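Local coordinates for protein glycosyl hydrolase, family 38 (Enterococcus faecalis, PDB 5KBP) that probably hydrolyses alpha-linked mannose residues as a metal-dependent alpha-mannosidase of glycoside hydrolase family 38, at residues Glu27-Met30 / Arg31-Glu34; Glu70-Glu73 / Ala74-Ala78; Asp438-His441 / Glu442-Lys446; Asp704-Asn708 / Pro709-Gln713. All blocks are in the same frame, centred on the assembly; numbering follows the deposited sequence.

Interaction 1. Residues Glu27-Met30 / Arg31-Glu34; sequences EHHM and RLIE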
# COMPACT_ATOMS: atom_id res chain seq x y z
N GLU A 27 11.11 7.09 4.28
CA GLU A 27 12.05 8.11 4.76
C GLU A 27 12.56 7.76 6.15
O GLU A 27 13.76 7.87 6.42
CB GLU A 27 11.38 9.48 4.75
CG GLU A 27 11.03 10.01 3.36
CD GLU A 27 12.23 10.56 2.62
OE1 GLU A 27 13.26 10.82 3.27
OE2 GLU A 27 12.14 10.74 1.38
N HIS A 28 11.66 7.32 7.04
CA HIS A 28 12.10 6.80 8.33
C HIS A 28 12.88 5.50 8.16
O HIS A 28 13.86 5.26 8.87
CB HIS A 28 10.91 6.58 9.25
CG HIS A 28 10.21 7.84 9.67
ND1 HIS A 28 10.81 8.80 10.47
CD2 HIS A 28 8.96 8.30 9.41
CE1 HIS A 28 9.97 9.79 10.68
NE2 HIS A 28 8.84 9.51 10.05
N HIS A 29 12.44 4.65 7.23
CA HIS A 29 13.06 3.34 7.07
C HIS A 29 14.51 3.45 6.62
O HIS A 29 15.38 2.73 7.12
CB HIS A 29 12.25 2.51 6.06
CG HIS A 29 12.70 1.09 5.97
ND1 HIS A 29 12.40 0.29 4.88
CD2 HIS A 29 13.42 0.31 6.82
CE1 HIS A 29 12.92 -0.91 5.07
NE2 HIS A 29 13.54 -0.93 6.23
N MET A 30 14.79 4.35 5.68
CA MET A 30 16.17 4.52 5.22
C MET A 30 17.06 5.10 6.31
O MET A 30 18.27 4.87 6.31
CB MET A 30 16.21 5.41 3.97
CG MET A 30 15.55 4.79 2.75
SD MET A 30 16.26 3.21 2.26
CE MET A 30 15.05 2.06 2.90
N ARG A 31 16.47 5.86 7.25
CA ARG A 31 17.23 6.34 8.39
C ARG A 31 17.41 5.25 9.45
O ARG A 31 18.37 5.31 10.23
CB ARG A 31 16.55 7.56 9.00
CG ARG A 31 16.75 8.82 8.17
CD ARG A 31 15.88 9.97 8.65
NE ARG A 31 16.16 11.19 7.90
CZ ARG A 31 15.59 11.51 6.75
NH1 ARG A 31 14.69 10.70 6.20
NH2 ARG A 31 15.91 12.65 6.14
N LEU A 32 16.52 4.26 9.47
CA LEU A 32 16.72 3.11 10.35
C LEU A 32 17.93 2.29 9.90
O LEU A 32 18.65 1.73 10.74
CB LEU A 32 15.46 2.23 10.37
CG LEU A 32 15.49 1.04 11.31
CD1 LEU A 32 15.57 1.50 12.76
CD2 LEU A 32 14.28 0.13 11.10
N ILE A 33 18.17 2.22 8.59
CA ILE A 33 19.33 1.49 8.09
C ILE A 33 20.61 2.16 8.55
O ILE A 33 21.57 1.49 8.95
CB ILE A 33 19.27 1.40 6.55
CG1 ILE A 33 17.91 0.86 6.10
CG2 ILE A 33 20.39 0.51 6.03
CD1 ILE A 33 17.58 -0.51 6.64
N GLU A 34 20.65 3.50 8.51
CA GLU A 34 21.83 4.22 8.99
C GLU A 34 22.06 3.98 10.47
O GLU A 34 23.21 3.81 10.90
CB GLU A 34 21.67 5.72 8.71
CG GLU A 34 21.70 6.09 7.23
CD GLU A 34 21.49 7.57 7.00
OE1 GLU A 34 21.08 8.27 7.94
OE2 GLU A 34 21.75 8.04 5.87
O HOH W 1 15.57 12.90 3.11

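Interaction 2. Residues Glu70-Glu73 / Ala74-Ala78; sequences EKKE and AVKKA. With SO4 (sulfate ion), chain E; SO4 (sulfate ion), chain C.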
# COMPACT_ATOMS: atom_id res chain seq x y z
N GLU A 70 22.44 -9.37 3.41
CA GLU A 70 23.75 -9.97 3.62
C GLU A 70 24.38 -9.58 4.95
O GLU A 70 25.50 -10.02 5.24
CB GLU A 70 24.68 -9.59 2.47
CG GLU A 70 24.31 -10.24 1.15
CD GLU A 70 25.26 -9.87 0.02
OE1 GLU A 70 24.86 -10.02 -1.16
OE2 GLU A 70 26.39 -9.43 0.31
N LYS A 71 23.70 -8.77 5.76
CA LYS A 71 24.16 -8.41 7.10
C LYS A 71 23.54 -9.28 8.18
O LYS A 71 23.69 -8.98 9.37
CB LYS A 71 23.86 -6.94 7.38
CG LYS A 71 24.38 -5.97 6.33
CD LYS A 71 25.90 -5.90 6.32
CE LYS A 71 26.42 -5.25 7.59
NZ LYS A 71 27.90 -5.09 7.56
N LYS A 72 22.83 -10.35 7.80
CA LYS A 72 22.12 -11.16 8.78
C LYS A 72 23.08 -11.83 9.76
O LYS A 72 22.80 -11.92 10.96
CB LYS A 72 21.26 -12.21 8.08
CG LYS A 72 20.51 -13.13 9.04
CD LYS A 72 19.49 -14.00 8.32
CE LYS A 72 18.67 -14.80 9.31
NZ LYS A 72 17.55 -15.54 8.67
N GLU A 73 24.22 -12.32 9.27
CA GLU A 73 25.20 -12.95 10.15
C GLU A 73 25.76 -11.96 11.16
O GLU A 73 26.01 -12.31 12.32
CB GLU A 73 26.32 -13.59 9.34
CG GLU A 73 25.93 -14.89 8.65
CD GLU A 73 25.41 -15.94 9.62
OE1 GLU A 73 24.48 -16.68 9.25
OE2 GLU A 73 25.94 -16.02 10.75
N ALA A 74 25.98 -10.71 10.73
CA ALA A 74 26.44 -9.69 11.66
C ALA A 74 25.39 -9.40 12.73
O ALA A 74 25.72 -9.23 13.91
CB ALA A 74 26.80 -8.41 10.91
N VAL A 75 24.11 -9.35 12.33
CA VAL A 75 23.04 -9.13 13.30
C VAL A 75 22.94 -10.31 14.26
O VAL A 75 22.75 -10.13 15.47
CB VAL A 75 21.70 -8.89 12.56
CG1 VAL A 75 20.54 -8.94 13.54
CG2 VAL A 75 21.73 -7.56 11.83
N LYS A 76 23.07 -11.53 13.74
CA LYS A 76 23.08 -12.71 14.59
C LYS A 76 24.18 -12.62 15.64
O LYS A 76 23.94 -12.81 16.83
CB LYS A 76 23.26 -13.97 13.74
CG LYS A 76 21.97 -14.55 13.17
CD LYS A 76 22.29 -15.71 12.24
CE LYS A 76 21.07 -16.59 12.02
NZ LYS A 76 21.34 -17.66 11.02
N LYS A 77 25.41 -12.32 15.20
CA LYS A 77 26.53 -12.24 16.13
C LYS A 77 26.37 -11.11 17.13
O LYS A 77 26.82 -11.22 18.27
CB LYS A 77 27.84 -12.10 15.36
CG LYS A 77 28.28 -13.36 14.65
CD LYS A 77 29.59 -13.17 13.90
CE LYS A 77 29.40 -12.36 12.63
NZ LYS A 77 30.65 -12.29 11.82
N ALA A 78 25.73 -10.01 16.73
CA ALA A 78 25.51 -8.90 17.66
C ALA A 78 24.52 -9.29 18.75
O ALA A 78 24.72 -8.96 19.93
CB ALA A 78 25.02 -7.66 16.91
S SO4 E . 19.55 -18.22 7.57
O1 SO4 E . 19.89 -18.74 6.25
O2 SO4 E . 18.22 -17.60 7.52
O3 SO4 E . 20.53 -17.22 7.97
O4 SO4 E . 19.54 -19.31 8.54
S SO4 C . 29.16 -2.26 5.12
O1 SO4 C . 28.73 -3.65 5.01
O2 SO4 C . 28.63 -1.50 3.99
O3 SO4 C . 30.61 -2.20 5.10
O4 SO4 C . 28.66 -1.70 6.37

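Interaction 3. Residues Asp438-His441 / Glu442-Lys446; sequences DLYH and ELKQK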
# COMPACT_ATOMS: atom_id res chain seq x y z
N ASP A 438 -25.72 -15.68 -23.81
CA ASP A 438 -26.91 -16.51 -23.95
C ASP A 438 -27.25 -17.20 -22.63
O ASP A 438 -28.41 -17.24 -22.22
CB ASP A 438 -26.72 -17.54 -25.06
CG ASP A 438 -26.51 -16.90 -26.42
OD1 ASP A 438 -26.79 -15.69 -26.56
OD2 ASP A 438 -26.06 -17.60 -27.35
N LEU A 439 -26.23 -17.74 -21.95
CA LEU A 439 -26.46 -18.37 -20.65
C LEU A 439 -26.96 -17.36 -19.63
O LEU A 439 -27.81 -17.68 -18.78
CB LEU A 439 -25.17 -19.03 -20.15
CG LEU A 439 -24.44 -19.95 -21.13
CD1 LEU A 439 -23.13 -20.45 -20.53
CD2 LEU A 439 -25.33 -21.11 -21.55
N TYR A 440 -26.45 -16.12 -19.70
CA TYR A 440 -26.87 -15.08 -18.77
C TYR A 440 -28.36 -14.79 -18.91
O TYR A 440 -29.11 -14.85 -17.92
CB TYR A 440 -26.05 -13.81 -19.03
CG TYR A 440 -26.39 -12.63 -18.15
CD1 TYR A 440 -27.35 -11.71 -18.54
CD2 TYR A 440 -25.72 -12.41 -16.96
CE1 TYR A 440 -27.66 -10.62 -17.75
CE2 TYR A 440 -26.02 -11.32 -16.16
CZ TYR A 440 -26.99 -10.43 -16.56
OH TYR A 440 -27.29 -9.34 -15.78
N HIS A 441 -28.82 -14.49 -20.12
CA HIS A 441 -30.23 -14.19 -20.34
C HIS A 441 -31.11 -15.43 -20.26
O HIS A 441 -32.31 -15.30 -20.00
CB HIS A 441 -30.41 -13.48 -21.68
CG HIS A 441 -29.79 -12.12 -21.74
ND1 HIS A 441 -28.60 -11.87 -22.38
CD2 HIS A 441 -30.20 -10.94 -21.23
CE1 HIS A 441 -28.30 -10.59 -22.26
NE2 HIS A 441 -29.26 -10.00 -21.57
N GLU A 442 -30.55 -16.62 -20.48
CA GLU A 442 -31.32 -17.84 -20.28
C GLU A 442 -31.72 -18.01 -18.82
O GLU A 442 -32.87 -18.34 -18.52
CB GLU A 442 -30.52 -19.05 -20.77
CG GLU A 442 -31.18 -20.39 -20.47
CD GLU A 442 -30.37 -21.56 -20.98
OE1 GLU A 442 -29.67 -21.41 -22.00
OE2 GLU A 442 -30.43 -22.64 -20.35
N LEU A 443 -30.78 -17.79 -17.90
CA LEU A 443 -31.10 -17.85 -16.48
C LEU A 443 -31.98 -16.68 -16.06
O LEU A 443 -32.82 -16.84 -15.17
CB LEU A 443 -29.81 -17.87 -15.65
CG LEU A 443 -28.89 -19.07 -15.85
CD1 LEU A 443 -27.64 -18.93 -14.98
CD2 LEU A 443 -29.62 -20.36 -15.53
N LYS A 444 -31.79 -15.51 -16.67
CA LYS A 444 -32.60 -14.35 -16.32
C LYS A 444 -34.06 -14.56 -16.68
O LYS A 444 -34.96 -14.11 -15.96
CB LYS A 444 -32.05 -13.11 -17.02
CG LYS A 444 -32.41 -11.79 -16.36
CD LYS A 444 -31.29 -11.32 -15.43
CE LYS A 444 -31.52 -9.89 -14.97
NZ LYS A 444 -30.37 -9.38 -14.17
N GLN A 445 -34.32 -15.26 -17.79
CA GLN A 445 -35.68 -15.51 -18.26
C GLN A 445 -36.30 -16.77 -17.66
O GLN A 445 -37.51 -16.95 -17.78
CB GLN A 445 -35.69 -15.62 -19.78
CG GLN A 445 -35.25 -14.36 -20.50
CD GLN A 445 -34.86 -14.62 -21.95
OE1 GLN A 445 -35.01 -15.73 -22.45
NE2 GLN A 445 -34.36 -13.59 -22.62
N LYS A 446 -35.50 -17.63 -17.02
CA LYS A 446 -36.04 -18.85 -16.45
C LYS A 446 -36.83 -18.53 -15.18
O LYS A 446 -36.35 -17.81 -14.31
CB LYS A 446 -34.92 -19.84 -16.14
CG LYS A 446 -35.41 -21.23 -15.77
CD LYS A 446 -34.25 -22.20 -15.58
CE LYS A 446 -34.75 -23.61 -15.31
NZ LYS A 446 -33.62 -24.58 -15.15

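Interaction 4. Residues Asp704-Asn708 / Pro709-Gln713; sequences DTWEN and PTNPQ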
# COMPACT_ATOMS: atom_id res chain seq x y z
N ASP A 704 -9.28 17.08 40.49
CA ASP A 704 -9.12 18.49 40.82
C ASP A 704 -8.12 19.18 39.91
O ASP A 704 -8.34 20.32 39.49
CB ASP A 704 -8.71 18.64 42.29
CG ASP A 704 -9.63 17.89 43.23
OD1 ASP A 704 -10.03 16.76 42.90
OD2 ASP A 704 -9.95 18.44 44.31
N THR A 705 -7.01 18.51 39.60
CA THR A 705 -6.00 19.09 38.71
C THR A 705 -6.51 19.25 37.29
O THR A 705 -5.93 20.02 36.51
CB THR A 705 -4.74 18.23 38.71
OG1 THR A 705 -4.52 17.70 40.02
CG2 THR A 705 -3.52 19.05 38.30
N TRP A 706 -7.58 18.55 36.93
CA TRP A 706 -8.06 18.51 35.56
C TRP A 706 -8.65 19.86 35.15
O TRP A 706 -9.42 20.46 35.89
CB TRP A 706 -9.11 17.40 35.43
CG TRP A 706 -9.54 17.08 34.04
CD1 TRP A 706 -10.41 17.79 33.27
CD2 TRP A 706 -9.14 15.95 33.26
NE1 TRP A 706 -10.57 17.17 32.05
CE2 TRP A 706 -9.80 16.04 32.02
CE3 TRP A 706 -8.28 14.87 33.49
CZ2 TRP A 706 -9.64 15.09 31.01
CZ3 TRP A 706 -8.12 13.93 32.49
CH2 TRP A 706 -8.79 14.04 31.27
N GLU A 707 -8.28 20.32 33.95
CA GLU A 707 -8.75 21.59 33.43
C GLU A 707 -9.43 21.48 32.07
O GLU A 707 -10.02 22.47 31.61
CB GLU A 707 -7.59 22.59 33.32
CG GLU A 707 -6.83 22.81 34.62
CD GLU A 707 -5.56 23.61 34.43
OE1 GLU A 707 -5.32 24.09 33.30
OE2 GLU A 707 -4.80 23.75 35.41
N ASN A 708 -9.36 20.33 31.41
CA ASN A 708 -10.02 20.16 30.12
C ASN A 708 -11.53 20.13 30.31
O ASN A 708 -12.03 19.37 31.14
CB ASN A 708 -9.53 18.87 29.46
CG ASN A 708 -9.89 18.78 27.99
OD1 ASN A 708 -11.00 19.13 27.58
ND2 ASN A 708 -8.95 18.29 27.18
N PRO A 709 -12.29 20.95 29.57
CA PRO A 709 -13.76 20.90 29.70
C PRO A 709 -14.38 19.60 29.21
O PRO A 709 -15.56 19.36 29.48
CB PRO A 709 -14.22 22.09 28.85
CG PRO A 709 -13.12 22.29 27.86
CD PRO A 709 -11.86 21.97 28.61
N THR A 710 -13.62 18.75 28.51
CA THR A 710 -14.09 17.45 28.09
C THR A 710 -13.27 16.36 28.77
O THR A 710 -12.18 16.61 29.28
CB THR A 710 -14.00 17.28 26.56
OG1 THR A 710 -12.64 17.36 26.15
CG2 THR A 710 -14.81 18.37 25.86
N ASN A 711 -13.82 15.15 28.77
CA ASN A 711 -13.16 13.98 29.34
C ASN A 711 -13.28 12.82 28.36
O ASN A 711 -14.03 11.87 28.59
CB ASN A 711 -13.76 13.62 30.70
CG ASN A 711 -13.03 12.48 31.38
OD1 ASN A 711 -11.85 12.24 31.12
ND2 ASN A 711 -13.72 11.78 32.27
N PRO A 712 -12.54 12.87 27.25
CA PRO A 712 -12.62 11.78 26.27
C PRO A 712 -11.90 10.53 26.77
O PRO A 712 -10.75 10.60 27.23
CB PRO A 712 -11.93 12.36 25.03
CG PRO A 712 -10.97 13.36 25.58
CD PRO A 712 -11.62 13.93 26.81
N GLN A 713 -12.58 9.40 26.70
CA GLN A 713 -12.06 8.12 27.17
C GLN A 713 -12.01 7.12 26.02
O GLN A 713 -12.73 7.24 25.03
CB GLN A 713 -12.91 7.57 28.31
CG GLN A 713 -12.86 8.39 29.59
CD GLN A 713 -11.53 8.29 30.29
OE1 GLN A 713 -10.78 7.33 30.11
NE2 GLN A 713 -11.22 9.29 31.11

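Interaction 1. Residues Glu27-Met30 / Arg31-Glu34
Glu27 and Arg31, one helical turn apart, form a salt bridge, with Glu27 OE1 3.3 Å from Arg31 NH1. OE1 uses the lone pair directed away from OE2, and it lies close to the guanidinium plane. The carboxylate and guanidinium planes are turned 41° apart. A water bridges the same pair, donating to Glu27 OE1 and accepting from Arg31 NH2. A second salt bridge leaves the chain, from Glu34 OE1 to Lys478 of the second subunit.

Arg31 NH1 also donates to Glu27 O at 3.0 Å, from above the carbonyl plane. Arg31 reaches back because CG lies beside its backbone N (chi1 -75°) and the chain is extended to NE. One NH1 therefore serves two acceptors of one residue.

This is an i to i+4 ion pair on helix 25-45 of the family 38 N-terminal domain. Backbone bonds of the same spacing run from Leu32 N to His28 O (2.9 Å) and from Ile33 N to His29 O (3.2 Å). The side chain of His29 bonds Asp63 O through NE2.

Among the apolar contacts, Met30 CE is 4.5 Å from Ile33 CG1. Leu32 CD2 sits at the edge of the His29 ring.

Interaction 2. Residues Glu70-Glu73 / Ala74-Ala78
The carboxylate of Glu73 is the flat group here, and Lys76 approaches it from one side of its plane. Lys76 CD is nearly equidistant from the two oxygens, 3.8 Å from Glu73 OE1 and 4.0 Å from Glu73 OE2. Lys76 NZ lies on that same side, beyond the OE1 edge. Its distance to Glu73 OE1 is 3.7 Å, so the salt bridge is a long one. The carboxylate is put there by a bend at chi2 of Glu73 (-57°).

Lys71, Lys72 and Lys76 also bind two sulfate ions, probably from the crystallisation liquor. Lys76 NZ donates to O3 of one sulfate (chain E) at 3.2 Å, and weakly to O4. Lys72 reaches the same anion through O2, but that bond is modelled very short and its length is doubtful. Both chains are extended beyond CG, and their CE atoms come within 4.0 Å of each other. The sulfate probably offsets the two positive charges. Lys71 bends at chi2 and chi3 instead, and its NZ bonds O1 of the other sulfate (chain C) at 3.0 Å.

Lys71 is the N-cap residue of helix 72-80, and its carbonyl O accepts from Val75 N at 3.0 Å. Lys76 N and Lys77 N continue the series to Lys72 O and Glu73 O.

On the inner side, Val75 packs against Leu61 and Tyr64 of helix 59-65, Leu40 of helix 25-45 and Trp117 of helix 100-117. Ala74 touches Glu44 of helix 25-45.

Interaction 3. Residues Asp438-His441 / Glu442-Lys446
Four successive i to i+4 backbone bonds join Asp438-His441 to Glu442-Lys446, among them Glu442 N to Asp438 O at 2.8 Å and Leu443 N to Leu439 O at 3.1 Å.

Tyr440 and Lys444 lie side by side and point the same way. Their ends meet in a weak hydrogen bond, Lys444 NZ to Tyr440 OH at 3.5 Å. Both side chains start with CG turned away from the backbone N, and a bend at chi2 of Lys444 (96°) directs its amine along the tyrosine. Tyr440 OH has a further weak bond to Glu622 of the second subunit. Tyr440 and His441 also pack on Ala626 of that subunit.

The Tyr440 ring also meets His441. Its CD1 lies 3.8 Å above the centre of one face of the imidazole. His441 ND1 is bonded to Glu437 O, which helps fix the ring. Gln445 runs past the His441 carbonyl, with CG 3.1 Å from His441 O.

Helix 436-445 lies against strands 416-430 and 483-499. Leu439, Glu442 and Leu443 touch Leu429 of the first, and Leu439 and Tyr440 touch Met486 of the second.

Interaction 4. Residues Asp704-Asn708 / Pro709-Gln713
Asn708 OD1 is gripped by two donors of Thr710. The backbone N of Thr710 reaches it at 2.8 Å, with an N-H...O angle of 165°. Thr710 OG1 donates to it as well, also at 2.8 Å. Both come from the same face of the amide, and OG1 stands well above its plane. The bond to the backbone N two residues on makes an Asx turn, with Pro709 in the middle. The turn belongs to the loop between strands 695-699 and 713-714 in the C-terminal part of the enzyme.

Thr710 can use both groups because OG1 sits between its backbone N and carbonyl carbon (chi1 63°). The other amide atom, Asn708 ND2, is bonded to Gly292 O. The amide is thus held at both ends, which should fix its rotation.

Trp706 meets the turn with its NE1 edge. NE1 donates to Thr710 O at 3.3 Å, and this oxygen lies near the indole plane, at the ring edge. NE1 has a second, weak bond to Asn708 O. Both carbonyl oxygens therefore meet the same edge of the indole.

On the strand side, Asn711 N is bonded to Glu739 of strand 737-740. Asn711 OD1 accepts from Gln713 NE2 at 3.0 Å. The Asn711 amide is turned 74° from the indole, and its OD1 lies 3.6 Å from Trp706 CH2.

Overall arrangement
All four contacts are local, and no two of them touch. Interactions 1 and 2 lie in the N-terminal domain, with centres about 18 Å apart. Helix 25-45, which carries interaction 1, is also packed on by the helix of interaction 2. Interaction 1 is largely buried, while interaction 2 is at the surface and its lysines hold sulfate. Interaction 3 is partly buried on a helix about 58 Å from interaction 1, between centres. Both reach the second subunit. Interaction 4 is a surface loop leading into strand 713-714. There side chains hold the turn through both backbone and side-chain atoms, while the other three lie on regular helical bonds. Interaction 1 has a salt bridge backed by a water; that of interaction 2 is long.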